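PDB 4JGW: Ral guanine nucleotide dissociation stimulator-like 2 from Mus musculus, which probably acts as a guanine nucleotide exchange factor and, as a putative effector of Ras and/or Rap, associates in vitro with GTP-bound Rap1A and H-Ras. Local coordinates for residues L303-Y311 and G386-F394; F218-L227 and L426-R437. One frame throughout, in Å; residues are numbered along the deposited sequence.

Contact 1: residues L303-Y311 and G386-F394; sequences LLRNFSSVY and GVVPYLGTF
Val388 O takes two backbone N-H groups from the first turn of the helix that begins at Phe307: Phe307 N at 2.8 Å and Ser308 N at 3.3 Å, both weak bonds. The return bond is much straighter, Val388 N donating to Arg305 O at 2.9 Å with 175° at the hydrogen. Together they make a single beta bridge between Asn306 and Val388, isolated within the largely helical RasGEF (CDC25-homology) domain. The bridge falls just after helix 284-303 ends in a Schellman motif, with Arg305 as the positive-phi residue, and where Asn306 N-caps the next helix. Asn306 OD1 receives Ser309 N from above its carbonyl plane and also lies 3.4 Å from Val388 CB, while ND2 turns to Asp214 and Thr211 of helix 203-219. Arg305 bends at chi3, which folds its guanidinium back over Val387, whose CB lies over one face; its NH1 goes on to a salt bridge with Glu435. Past the bridge, a water joins Ser308 OG to Leu391 N. Tyr311, with CG anti to the backbone N (chi1 -169°), lays CD2 over the centre of the Tyr390 ring. The two planes are inclined at 36°, with centroids 4.3 Å apart, and on the opposite face of Tyr390 the backbone N of Gly392 sits 3.6 Å above the ring plane.

Contact 2: residues F218-L227 and L426-R437; sequences FLNLIPSQCL and LSELLRLQKECR
A knob-into-hole contact joins two helices of the catalytic RasGEF domain: Phe218, near the end of helix 203-219, fits among Leu429, Leu432, Gln433 and Cys436 of helix 416-436. With CG anti to its backbone N (chi1 177°), the ring reaches across to that helix and is met from several directions. Gln433 CG makes a CH-pi contact over one face, 4.0 Å from the centroid, whereas Leu432 O and Cys436 SG approach the ring edge, the sulfur at 3.8 Å from Phe218 CD2. Beyond CG the Gln433 chain runs out straight, bringing its amide to the turn that follows Phe218. There NE2 spends both hydrogens on two backbone carbonyls, one in the last turn of helix 203-219 and one in the loop after it. It binds Phe218 O at 2.9 Å, nearly straight at 171° and in the carbonyl plane, and Leu221 O at 2.9 Å, with more bend at 144°. Both acceptors lie close to the amide plane, so the pair of bonds should fix the rotation of the group and satisfy a buried nitrogen. At the C-terminal end of helix 416-436, Leu219 CD2 packs on Arg437 CG and lies over the rim of one guanidinium face. Farther along, the 3-10 segment 223-226 and Leu227 lean on preceding turns: Cys226 SG touches Leu429 CD2, and Leu426 CD2 lies 4.0 Å from both Pro223 CB and Leu227 CD2.

Contact 1 is nested along the chain inside the loop that contact 2 closes, and their centres lie 12 Å apart within the same RasGEF domain. The two meet directly. Glu435 OE2 forms a 2.7 Å salt bridge with Arg305 NH1, linking helix 416-436 to the bridged loop. Segment 386-394 touches both segments of contact 2: Pro389 CD packs on Phe218 CZ at 3.6 Å, and Phe394 CZ on Leu432 CD1 at the same distance. Phe218 and Leu432, which touch in contact 2, are thus also touched by residues of contact 1. Near the salt bridge, Val387 O lies 3.2 Å from Cys436 CB.

Contact 1: residues L303-Y311 and G386-F394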
loop_
_atom_site.group_PDB
_atom_site.type_symbol
_atom_site.label_atom_id
_atom_site.label_comp_id
_atom_site.label_asym_id
_atom_site.label_seq_id
_atom_site.Cartn_x
_atom_site.Cartn_y
_atom_site.Cartn_z
ATOM N N LEU A 303 -17.102 6.955 -10.601
ATOM C CA LEU A 303 -16.868 7.105 -12.038
ATOM C C LEU A 303 -15.401 7.410 -12.325
ATOM O O LEU A 303 -14.881 7.042 -13.379
ATOM C CB LEU A 303 -17.770 8.199 -12.625
ATOM C CG LEU A 303 -19.281 7.935 -12.637
ATOM C CD1 LEU A 303 -20.067 9.238 -12.744
ATOM C CD2 LEU A 303 -19.677 6.975 -13.760
ATOM N N LEU A 304 -14.747 8.080 -11.377
ATOM C CA LEU A 304 -13.312 8.344 -11.448
ATOM C C LEU A 304 -12.482 7.187 -10.886
ATOM O O LEU A 304 -11.252 7.243 -10.894
ATOM C CB LEU A 304 -12.968 9.635 -10.699
ATOM C CG LEU A 304 -13.364 10.973 -11.326
ATOM C CD1 LEU A 304 -13.188 12.082 -10.309
ATOM C CD2 LEU A 304 -12.561 11.266 -12.591
ATOM N N ARG A 305 -13.167 6.150 -10.404
ATOM C CA ARG A 305 -12.536 4.975 -9.788
ATOM C C ARG A 305 -11.745 5.313 -8.517
ATOM O O ARG A 305 -10.742 4.664 -8.202
ATOM C CB ARG A 305 -11.666 4.209 -10.797
ATOM C CG ARG A 305 -12.438 3.570 -11.947
ATOM C CD ARG A 305 -11.538 2.658 -12.778
ATOM N NE ARG A 305 -11.035 1.528 -11.993
ATOM C CZ ARG A 305 -10.160 0.626 -12.431
ATOM N NH1 ARG A 305 -9.671 0.700 -13.664
ATOM N NH2 ARG A 305 -9.772 -0.358 -11.630
ATOM N N ASN A 306 -12.202 6.336 -7.797
ATOM C CA ASN A 306 -11.645 6.672 -6.494
ATOM C C ASN A 306 -12.477 5.996 -5.410
ATOM O O ASN A 306 -13.371 6.606 -4.818
ATOM C CB ASN A 306 -11.589 8.194 -6.297
ATOM C CG ASN A 306 -11.011 8.600 -4.940
ATOM O OD1 ASN A 306 -10.516 7.770 -4.174
ATOM N ND2 ASN A 306 -11.070 9.893 -4.646
ATOM N N PHE A 307 -12.178 4.723 -5.169
ATOM C CA PHE A 307 -12.940 3.917 -4.217
ATOM C C PHE A 307 -12.619 4.266 -2.765
ATOM O O PHE A 307 -13.369 3.903 -1.859
ATOM C CB PHE A 307 -12.747 2.422 -4.493
ATOM C CG PHE A 307 -13.214 1.999 -5.860
ATOM C CD1 PHE A 307 -12.304 1.845 -6.904
ATOM C CD2 PHE A 307 -14.564 1.771 -6.109
ATOM C CE1 PHE A 307 -12.733 1.462 -8.176
ATOM C CE2 PHE A 307 -15.003 1.386 -7.378
ATOM C CZ PHE A 307 -14.083 1.232 -8.413
ATOM N N SER A 308 -11.511 4.976 -2.553
ATOM C CA SER A 308 -11.159 5.483 -1.232
ATOM C C SER A 308 -12.182 6.514 -0.740
ATOM O O SER A 308 -12.699 6.397 0.376
ATOM C CB SER A 308 -9.754 6.087 -1.239
ATOM O OG SER A 308 -9.386 6.515 0.059
ATOM N N SER A 309 -12.478 7.511 -1.572
ATOM C CA SER A 309 -13.455 8.539 -1.203
ATOM C C SER A 309 -14.904 8.068 -1.340
ATOM O O SER A 309 -15.781 8.567 -0.632
ATOM C CB SER A 309 -13.216 9.843 -1.961
ATOM O OG SER A 309 -12.271 10.640 -1.269
ATOM N N VAL A 310 -15.151 7.110 -2.233
ATOM C CA VAL A 310 -16.459 6.444 -2.296
ATOM C C VAL A 310 -16.789 5.849 -0.932
ATOM O O VAL A 310 -17.875 6.079 -0.399
ATOM C CB VAL A 310 -16.524 5.338 -3.385
ATOM C CG1 VAL A 310 -17.773 4.473 -3.215
ATOM C CG2 VAL A 310 -16.521 5.955 -4.758
ATOM N N TYR A 311 -15.837 5.106 -0.368
ATOM C CA TYR A 311 -16.027 4.486 0.937
ATOM C C TYR A 311 -16.066 5.506 2.067
ATOM O O TYR A 311 -16.813 5.332 3.026
ATOM C CB TYR A 311 -14.965 3.420 1.221
ATOM C CG TYR A 311 -15.288 2.584 2.443
ATOM C CD1 TYR A 311 -16.353 1.684 2.435
ATOM C CD2 TYR A 311 -14.544 2.706 3.610
ATOM C CE1 TYR A 311 -16.659 0.918 3.559
ATOM C CE2 TYR A 311 -14.841 1.944 4.740
ATOM C CZ TYR A 311 -15.897 1.054 4.705
ATOM O OH TYR A 311 -16.193 0.302 5.817
ATOM N N GLY A 386 -7.154 6.277 -14.429
ATOM C CA GLY A 386 -6.693 6.332 -13.043
ATOM C C GLY A 386 -7.501 5.474 -12.086
ATOM O O GLY A 386 -8.598 5.024 -12.419
ATOM N N VAL A 387 -6.948 5.250 -10.894
ATOM C CA VAL A 387 -7.623 4.495 -9.831
ATOM C C VAL A 387 -7.049 4.855 -8.455
ATOM O O VAL A 387 -5.857 5.135 -8.327
ATOM C CB VAL A 387 -7.565 2.950 -10.079
ATOM C CG1 VAL A 387 -6.146 2.403 -9.897
ATOM C CG2 VAL A 387 -8.556 2.208 -9.184
ATOM N N VAL A 388 -7.913 4.879 -7.442
ATOM C CA VAL A 388 -7.484 4.998 -6.047
ATOM C C VAL A 388 -8.269 3.989 -5.210
ATOM O O VAL A 388 -9.476 4.148 -5.016
ATOM C CB VAL A 388 -7.691 6.423 -5.456
ATOM C CG1 VAL A 388 -7.145 6.493 -4.032
ATOM C CG2 VAL A 388 -7.036 7.488 -6.317
ATOM N N PRO A 389 -7.590 2.938 -4.719
ATOM C CA PRO A 389 -8.284 1.948 -3.904
ATOM C C PRO A 389 -8.512 2.439 -2.478
ATOM O O PRO A 389 -7.793 3.323 -1.999
ATOM C CB PRO A 389 -7.312 0.767 -3.897
ATOM C CG PRO A 389 -5.980 1.384 -4.038
ATOM C CD PRO A 389 -6.165 2.607 -4.892
ATOM N N TYR A 390 -9.519 1.874 -1.821
ATOM C CA TYR A 390 -9.669 2.023 -0.382
ATOM C C TYR A 390 -8.613 1.138 0.270
ATOM O O TYR A 390 -8.640 -0.087 0.132
ATOM C CB TYR A 390 -11.085 1.640 0.071
ATOM C CG TYR A 390 -11.245 1.514 1.575
ATOM C CD1 TYR A 390 -10.902 2.565 2.427
ATOM C CD2 TYR A 390 -11.741 0.341 2.145
ATOM C CE1 TYR A 390 -11.040 2.448 3.807
ATOM C CE2 TYR A 390 -11.888 0.217 3.523
ATOM C CZ TYR A 390 -11.536 1.275 4.347
ATOM O OH TYR A 390 -11.683 1.164 5.711
ATOM N N LEU A 391 -7.672 1.776 0.960
ATOM C CA LEU A 391 -6.506 1.093 1.515
ATOM C C LEU A 391 -6.855 0.125 2.651
ATOM O O LEU A 391 -6.172 -0.883 2.844
ATOM C CB LEU A 391 -5.458 2.115 1.972
ATOM C CG LEU A 391 -4.061 1.621 2.368
ATOM C CD1 LEU A 391 -3.399 0.812 1.252
ATOM C CD2 LEU A 391 -3.187 2.796 2.766
ATOM N N GLY A 392 -7.926 0.434 3.382
ATOM C CA GLY A 392 -8.360 -0.360 4.536
ATOM C C GLY A 392 -8.510 -1.849 4.282
ATOM O O GLY A 392 -8.236 -2.662 5.165
ATOM N N THR A 393 -8.941 -2.201 3.074
ATOM C CA THR A 393 -9.094 -3.599 2.668
ATOM C C THR A 393 -7.740 -4.309 2.556
ATOM O O THR A 393 -7.620 -5.483 2.908
ATOM C CB THR A 393 -9.864 -3.714 1.336
ATOM O OG1 THR A 393 -10.975 -2.807 1.343
ATOM C CG2 THR A 393 -10.382 -5.135 1.127
ATOM N N PHE A 394 -6.730 -3.592 2.066
ATOM C CA PHE A 394 -5.371 -4.120 1.976
ATOM C C PHE A 394 -4.720 -4.206 3.354
ATOM O O PHE A 394 -3.962 -5.137 3.633
ATOM C CB PHE A 394 -4.514 -3.266 1.033
ATOM C CG PHE A 394 -4.900 -3.393 -0.414
ATOM C CD1 PHE A 394 -5.871 -2.562 -0.965
ATOM C CD2 PHE A 394 -4.298 -4.351 -1.225
ATOM C CE1 PHE A 394 -6.234 -2.683 -2.300
ATOM C CE2 PHE A 394 -4.655 -4.478 -2.563
ATOM C CZ PHE A 394 -5.624 -3.641 -3.102
HETATM O O HOH W 1 -7.852 4.660 1.201
#

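Contact 2: residues F218-L227 and L426-R437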
loop_
_atom_site.group_PDB
_atom_site.type_symbol
_atom_site.label_atom_id
_atom_site.label_comp_id
_atom_site.label_asym_id
_atom_site.label_seq_id
_atom_site.Cartn_x
_atom_site.Cartn_y
_atom_site.Cartn_z
ATOM N N PHE A 218 -1.757 8.194 -2.295
ATOM C CA PHE A 218 -1.633 6.794 -2.685
ATOM C C PHE A 218 -0.342 6.542 -3.468
ATOM O O PHE A 218 0.248 5.465 -3.363
ATOM C CB PHE A 218 -2.861 6.324 -3.475
ATOM C CG PHE A 218 -2.760 4.901 -3.964
ATOM C CD1 PHE A 218 -2.605 3.847 -3.064
ATOM C CD2 PHE A 218 -2.814 4.618 -5.324
ATOM C CE1 PHE A 218 -2.503 2.537 -3.515
ATOM C CE2 PHE A 218 -2.717 3.309 -5.783
ATOM C CZ PHE A 218 -2.558 2.267 -4.877
ATOM N N LEU A 219 0.093 7.540 -4.237
ATOM C CA LEU A 219 1.363 7.461 -4.963
ATOM C C LEU A 219 2.570 7.579 -4.038
ATOM O O LEU A 219 3.625 7.002 -4.315
ATOM C CB LEU A 219 1.442 8.526 -6.063
ATOM C CG LEU A 219 0.610 8.290 -7.323
ATOM C CD1 LEU A 219 0.791 9.438 -8.314
ATOM C CD2 LEU A 219 0.978 6.964 -7.967
ATOM N N ASN A 220 2.409 8.327 -2.948
ATOM C CA ASN A 220 3.460 8.483 -1.942
ATOM C C ASN A 220 3.476 7.344 -0.914
ATOM O O ASN A 220 4.321 7.319 -0.016
ATOM C CB ASN A 220 3.335 9.839 -1.236
ATOM C CG ASN A 220 3.720 11.009 -2.131
ATOM O OD1 ASN A 220 4.742 10.978 -2.816
ATOM N ND2 ASN A 220 2.903 12.058 -2.116
ATOM N N LEU A 221 2.540 6.408 -1.052
ATOM C CA LEU A 221 2.444 5.267 -0.146
ATOM C C LEU A 221 3.622 4.311 -0.317
ATOM O O LEU A 221 3.930 3.874 -1.427
ATOM C CB LEU A 221 1.123 4.515 -0.349
ATOM C CG LEU A 221 0.847 3.296 0.542
ATOM C CD1 LEU A 221 0.435 3.718 1.949
ATOM C CD2 LEU A 221 -0.219 2.415 -0.072
ATOM N N ILE A 222 4.279 4.011 0.798
ATOM C CA ILE A 222 5.295 2.970 0.844
ATOM C C ILE A 222 4.588 1.671 1.241
ATOM O O ILE A 222 4.170 1.522 2.390
ATOM C CB ILE A 222 6.437 3.333 1.822
ATOM C CG1 ILE A 222 7.050 4.688 1.432
ATOM C CG2 ILE A 222 7.501 2.231 1.837
ATOM C CD1 ILE A 222 7.975 5.294 2.476
ATOM N N PRO A 223 4.427 0.739 0.278
ATOM C CA PRO A 223 3.629 -0.479 0.473
ATOM C C PRO A 223 4.058 -1.339 1.661
ATOM O O PRO A 223 3.205 -1.951 2.301
ATOM C CB PRO A 223 3.823 -1.239 -0.844
ATOM C CG PRO A 223 4.124 -0.171 -1.846
ATOM C CD PRO A 223 4.965 0.818 -1.094
ATOM N N SER A 224 5.357 -1.372 1.960
ATOM C CA SER A 224 5.873 -2.147 3.094
ATOM C C SER A 224 5.347 -1.656 4.447
ATOM O O SER A 224 5.271 -2.425 5.407
ATOM C CB SER A 224 7.401 -2.152 3.099
ATOM O OG SER A 224 7.923 -0.848 3.277
ATOM N N GLN A 225 4.982 -0.378 4.515
ATOM C CA GLN A 225 4.398 0.193 5.731
ATOM C C GLN A 225 2.983 -0.338 6.000
ATOM O O GLN A 225 2.455 -0.175 7.100
ATOM C CB GLN A 225 4.422 1.725 5.681
ATOM C CG GLN A 225 5.824 2.325 5.779
ATOM C CD GLN A 225 5.839 3.840 5.640
ATOM O OE1 GLN A 225 4.793 4.482 5.554
ATOM N NE2 GLN A 225 7.034 4.417 5.624
ATOM N N CYS A 226 2.388 -0.983 4.995
ATOM C CA CYS A 226 1.077 -1.625 5.132
ATOM C C CYS A 226 1.140 -2.997 5.811
ATOM O O CYS A 226 0.106 -3.535 6.212
ATOM C CB CYS A 226 0.401 -1.777 3.765
ATOM S SG CYS A 226 0.023 -0.245 2.902
ATOM N N LEU A 227 2.343 -3.557 5.931
ATOM C CA LEU A 227 2.528 -4.912 6.466
ATOM C C LEU A 227 2.072 -5.046 7.916
ATOM O O LEU A 227 2.276 -4.136 8.728
ATOM C CB LEU A 227 3.990 -5.365 6.330
ATOM C CG LEU A 227 4.590 -5.525 4.925
ATOM C CD1 LEU A 227 6.089 -5.774 5.012
ATOM C CD2 LEU A 227 3.903 -6.624 4.121
ATOM N N LEU A 426 1.474 -6.811 -1.881
ATOM C CA LEU A 426 2.229 -5.587 -2.135
ATOM C C LEU A 426 2.339 -5.275 -3.627
ATOM O O LEU A 426 2.266 -4.110 -4.022
ATOM C CB LEU A 426 3.624 -5.648 -1.498
ATOM C CG LEU A 426 3.776 -5.734 0.028
ATOM C CD1 LEU A 426 5.224 -5.480 0.422
ATOM C CD2 LEU A 426 2.847 -4.774 0.771
ATOM N N SER A 427 2.502 -6.316 -4.446
ATOM C CA SER A 427 2.610 -6.150 -5.897
ATOM C C SER A 427 1.292 -5.679 -6.517
ATOM O O SER A 427 1.300 -4.976 -7.527
ATOM C CB SER A 427 3.107 -7.435 -6.572
ATOM O OG SER A 427 2.154 -8.479 -6.480
ATOM N N GLU A 428 0.173 -6.070 -5.907
ATOM C CA GLU A 428 -1.148 -5.562 -6.289
ATOM C C GLU A 428 -1.218 -4.054 -6.062
ATOM O O GLU A 428 -1.739 -3.314 -6.896
ATOM C CB GLU A 428 -2.255 -6.244 -5.482
ATOM C CG GLU A 428 -2.473 -7.718 -5.787
ATOM C CD GLU A 428 -3.450 -8.377 -4.820
ATOM O OE1 GLU A 428 -4.432 -7.716 -4.405
ATOM O OE2 GLU A 428 -3.238 -9.561 -4.474
ATOM N N LEU A 429 -0.680 -3.615 -4.928
ATOM C CA LEU A 429 -0.629 -2.204 -4.568
ATOM C C LEU A 429 0.277 -1.438 -5.540
ATOM O O LEU A 429 -0.052 -0.325 -5.958
ATOM C CB LEU A 429 -0.136 -2.065 -3.122
ATOM C CG LEU A 429 -0.901 -1.255 -2.062
ATOM C CD1 LEU A 429 -2.420 -1.299 -2.225
ATOM C CD2 LEU A 429 -0.510 -1.741 -0.669
ATOM N N LEU A 430 1.403 -2.052 -5.909
ATOM C CA LEU A 430 2.331 -1.479 -6.892
ATOM C C LEU A 430 1.691 -1.298 -8.270
ATOM O O LEU A 430 1.906 -0.280 -8.924
ATOM C CB LEU A 430 3.596 -2.332 -7.023
ATOM C CG LEU A 430 4.650 -2.287 -5.915
ATOM C CD1 LEU A 430 5.630 -3.437 -6.085
ATOM C CD2 LEU A 430 5.390 -0.951 -5.902
ATOM N N ARG A 431 0.907 -2.285 -8.701
ATOM C CA ARG A 431 0.223 -2.206 -9.992
ATOM C C ARG A 431 -0.932 -1.197 -9.967
ATOM O O ARG A 431 -1.286 -0.631 -10.998
ATOM C CB ARG A 431 -0.260 -3.589 -10.455
ATOM C CG ARG A 431 -1.698 -3.910 -10.101
ATOM C CD ARG A 431 -2.178 -5.203 -10.742
ATOM N NE ARG A 431 -3.620 -5.174 -10.986
ATOM C CZ ARG A 431 -4.557 -5.433 -10.074
ATOM N NH1 ARG A 431 -4.225 -5.749 -8.826
ATOM N NH2 ARG A 431 -5.836 -5.374 -10.416
ATOM N N LEU A 432 -1.518 -0.981 -8.791
ATOM C CA LEU A 432 -2.564 0.025 -8.643
ATOM C C LEU A 432 -1.962 1.429 -8.612
ATOM O O LEU A 432 -2.612 2.396 -9.009
ATOM C CB LEU A 432 -3.423 -0.239 -7.400
ATOM C CG LEU A 432 -4.399 -1.421 -7.484
ATOM C CD1 LEU A 432 -4.878 -1.812 -6.101
ATOM C CD2 LEU A 432 -5.585 -1.128 -8.405
ATOM N N GLN A 433 -0.716 1.524 -8.151
ATOM C CA GLN A 433 0.010 2.789 -8.138
ATOM C C GLN A 433 0.350 3.284 -9.544
ATOM O O GLN A 433 0.219 4.475 -9.823
ATOM C CB GLN A 433 1.271 2.697 -7.276
ATOM C CG GLN A 433 1.020 2.893 -5.786
ATOM C CD GLN A 433 2.276 2.734 -4.946
ATOM O OE1 GLN A 433 3.091 1.842 -5.185
ATOM N NE2 GLN A 433 2.432 3.595 -3.947
ATOM N N LYS A 434 0.774 2.380 -10.428
ATOM C CA LYS A 434 1.109 2.772 -11.801
ATOM C C LYS A 434 -0.142 3.144 -12.610
ATOM O O LYS A 434 -0.079 3.993 -13.500
ATOM C CB LYS A 434 1.976 1.711 -12.509
ATOM C CG LYS A 434 1.321 0.958 -13.671
ATOM C CD LYS A 434 0.640 -0.312 -13.205
ATOM C CE LYS A 434 -0.425 -0.765 -14.186
ATOM N NZ LYS A 434 -1.322 -1.784 -13.573
ATOM N N GLU A 435 -1.271 2.515 -12.284
ATOM C CA GLU A 435 -2.547 2.854 -12.906
ATOM C C GLU A 435 -3.050 4.207 -12.394
ATOM O O GLU A 435 -3.656 4.972 -13.148
ATOM C CB GLU A 435 -3.585 1.762 -12.656
ATOM C CG GLU A 435 -4.702 1.727 -13.698
ATOM C CD GLU A 435 -5.857 0.815 -13.314
ATOM O OE1 GLU A 435 -5.617 -0.234 -12.674
ATOM O OE2 GLU A 435 -7.010 1.148 -13.663
ATOM N N CYS A 436 -2.781 4.492 -11.120
ATOM C CA CYS A 436 -3.108 5.778 -10.497
ATOM C C CYS A 436 -2.387 6.952 -11.169
ATOM O O CYS A 436 -2.918 8.065 -11.220
ATOM C CB CYS A 436 -2.776 5.746 -9.003
ATOM S SG CYS A 436 -3.220 7.245 -8.093
ATOM N N ARG A 437 -1.185 6.691 -11.682
ATOM C CA ARG A 437 -0.397 7.689 -12.416
ATOM C C ARG A 437 -1.110 8.182 -13.680
ATOM O O ARG A 437 -0.821 9.272 -14.177
ATOM C CB ARG A 437 0.990 7.136 -12.768
ATOM C CG ARG A 437 1.865 6.858 -11.553
ATOM C CD ARG A 437 3.288 6.473 -11.926
ATOM N NE ARG A 437 4.113 6.294 -10.730
ATOM C CZ ARG A 437 4.383 5.120 -10.160
ATOM N NH1 ARG A 437 3.912 3.992 -10.676
ATOM N NH2 ARG A 437 5.137 5.072 -9.072
#